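Local structure of aminotransferase class-III (Ochrobactrum anthropi, 5GHG) at residues P184-R188 / V383-T387. The protein probably transfers amino groups between amines and carbonyl compounds as an omega-transaminase, using a pyridoxal-phosphate-derived cofactor held here as pyridoxamine phosphate. The protein carries 1 engineered substitution. Numbering follows the deposited sequence.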
loop_
_atom_site.group_PDB
_atom_site.type_symbol
_atom_site.label_atom_id
_atom_site.label_comp_id
_atom_site.label_asym_id
_atom_site.label_seq_id
_atom_site.Cartn_x
_atom_site.Cartn_y
_atom_site.Cartn_z
ATOM N N PRO B 184 -12.711 -21.100 12.296
ATOM C CA PRO B 184 -13.530 -22.268 11.928
ATOM C C PRO B 184 -12.713 -23.438 11.402
ATOM O O PRO B 184 -12.920 -23.917 10.290
ATOM C CB PRO B 184 -14.490 -21.688 10.877
ATOM C CG PRO B 184 -13.737 -20.580 10.252
ATOM C CD PRO B 184 -12.791 -20.027 11.284
ATOM N N HIS B 185 -11.762 -23.917 12.210
ATOM C CA HIS B 185 -10.889 -25.027 11.819
ATOM C C HIS B 185 -11.241 -26.257 12.652
ATOM O O HIS B 185 -10.774 -26.403 13.781
ATOM C CB HIS B 185 -9.412 -24.681 11.992
ATOM C CG HIS B 185 -8.492 -25.710 11.391
ATOM N ND1 HIS B 185 -7.144 -25.742 11.648
ATOM C CD2 HIS B 185 -8.738 -26.747 10.555
ATOM C CE1 HIS B 185 -6.594 -26.740 10.987
ATOM N NE2 HIS B 185 -7.538 -27.365 10.315
ATOM N N PHE B 186 -12.051 -27.144 12.079
ATOM C CA PHE B 186 -12.603 -28.263 12.842
ATOM C C PHE B 186 -11.495 -29.163 13.398
ATOM O O PHE B 186 -11.539 -29.578 14.563
ATOM C CB PHE B 186 -13.571 -29.045 11.957
ATOM C CG PHE B 186 -14.212 -30.220 12.634
ATOM C CD1 PHE B 186 -14.929 -30.060 13.805
ATOM C CD2 PHE B 186 -14.128 -31.488 12.062
ATOM C CE1 PHE B 186 -15.540 -31.148 14.426
ATOM C CE2 PHE B 186 -14.744 -32.587 12.676
ATOM C CZ PHE B 186 -15.447 -32.406 13.867
ATOM N N TYR B 187 -10.483 -29.452 12.584
ATOM C CA TYR B 187 -9.390 -30.321 13.017
ATOM C C TYR B 187 -8.684 -29.789 14.258
ATOM O O TYR B 187 -8.236 -30.566 15.106
ATOM C CB TYR B 187 -8.393 -30.485 11.855
ATOM C CG TYR B 187 -7.162 -31.314 12.176
ATOM C CD1 TYR B 187 -7.258 -32.689 12.358
ATOM C CD2 TYR B 187 -5.904 -30.729 12.244
ATOM C CE1 TYR B 187 -6.125 -33.459 12.633
ATOM C CE2 TYR B 187 -4.771 -31.490 12.515
ATOM C CZ TYR B 187 -4.887 -32.850 12.707
ATOM O OH TYR B 187 -3.777 -33.610 12.980
ATOM N N ARG B 188 -8.532 -28.475 14.361
ATOM C CA ARG B 188 -7.818 -27.884 15.495
ATOM C C ARG B 188 -8.727 -27.357 16.603
ATOM O O ARG B 188 -8.247 -27.085 17.697
ATOM C CB ARG B 188 -6.909 -26.744 15.009
ATOM C CG ARG B 188 -5.613 -27.227 14.328
ATOM C CD ARG B 188 -4.673 -27.844 15.349
ATOM N NE ARG B 188 -3.588 -28.602 14.734
ATOM C CZ ARG B 188 -2.775 -29.424 15.412
ATOM N NH1 ARG B 188 -2.937 -29.575 16.716
ATOM N NH2 ARG B 188 -1.823 -30.098 14.787
ATOM N N VAL B 383 -1.790 -29.262 3.635
ATOM C CA VAL B 383 -1.444 -30.573 4.182
ATOM C C VAL B 383 -0.774 -30.327 5.516
ATOM O O VAL B 383 0.358 -29.829 5.566
ATOM C CB VAL B 383 -0.537 -31.379 3.221
ATOM C CG1 VAL B 383 -0.162 -32.715 3.826
ATOM C CG2 VAL B 383 -1.226 -31.594 1.881
ATOM N N GLU B 384 -1.473 -30.629 6.607
ATOM C CA GLU B 384 -0.942 -30.358 7.939
ATOM C C GLU B 384 -0.204 -31.578 8.460
ATOM O O GLU B 384 -0.757 -32.684 8.494
ATOM C CB GLU B 384 -2.042 -29.944 8.921
ATOM C CG GLU B 384 -1.481 -29.535 10.274
ATOM C CD GLU B 384 -2.453 -28.743 11.137
ATOM O OE1 GLU B 384 -3.490 -28.304 10.611
ATOM O OE2 GLU B 384 -2.172 -28.564 12.348
ATOM N N LEU B 385 1.042 -31.369 8.870
ATOM C CA LEU B 385 1.942 -32.440 9.262
ATOM C C LEU B 385 2.000 -32.588 10.775
ATOM O O LEU B 385 1.968 -31.589 11.512
ATOM C CB LEU B 385 3.351 -32.175 8.713
ATOM C CG LEU B 385 3.440 -31.963 7.206
ATOM C CD1 LEU B 385 4.875 -31.715 6.784
ATOM C CD2 LEU B 385 2.840 -33.149 6.440
ATOM N N VAL B 386 2.122 -33.831 11.227
ATOM C CA VAL B 386 2.240 -34.174 12.647
ATOM C C VAL B 386 3.143 -35.401 12.738
ATOM O O VAL B 386 3.320 -36.128 11.767
ATOM C CB VAL B 386 0.857 -34.485 13.281
ATOM C CG1 VAL B 386 -0.062 -33.277 13.213
ATOM C CG2 VAL B 386 0.207 -35.649 12.576
ATOM N N THR B 387 3.710 -35.636 13.921
ATOM C CA THR B 387 4.363 -36.922 14.179
ATOM C C THR B 387 3.557 -37.847 15.074
ATOM O O THR B 387 3.834 -39.045 15.110
ATOM C CB THR B 387 5.758 -36.730 14.796
ATOM O OG1 THR B 387 5.676 -35.877 15.941
ATOM C CG2 THR B 387 6.699 -36.113 13.779
#
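Arg-188 grips Glu-384 side-on, NE and NH2 both donating to the single oxygen OE2. Arg-188 NE lies 2.8 Å from Glu-384 OE2, on the syn side but tilted 27° out of the carboxylate plane; Arg-188 NH2, 2.9 Å from Glu-384 OE2, comes from above that plane. Both approach from one face of the carboxylate, the NE bond bent at 145°, while OE2 stays close to the guanidinium plane. A further hydrogen bond from NH2 to Lys-392 O would help to hold the guanidinium's rotation. Glu-384 reaches across from strand 380-385 with CG anti to its backbone N (chi1 -175°) and the rest of the chain extended, which carries the carboxylate to the short helix 186-189. Its other oxygen, OE1, is held by a salt bridge to Arg-375, so the acid lies between two arginines and is probably kept ionised. Glu-384 OE1 also sits at the edge of the His-185 ring, 3.5 Å from His-185 CE1; that imidazole bonds to Arg-149 through ND1 and to Glu-373 through NE2. Cutting Glu-384 back to an alanine is likely to leave both arginines without their shared counter-charge and open a gap beside the Tyr-187 ring. Tyr-187 CE2 packs 3.8 Å from Glu-384 CD, the ring steeply turned to the carboxylate. Farther out, Val-386 CG1 touches Tyr-187 OH at 3.7 Å. With His-185 at the N-cap position and Arg-188 at the exposed margin, this salt-bridge network, buried on the Glu-384 side, ties the large, cofactor-binding domain to the C-terminal small domain of a fold-type I aminotransferase.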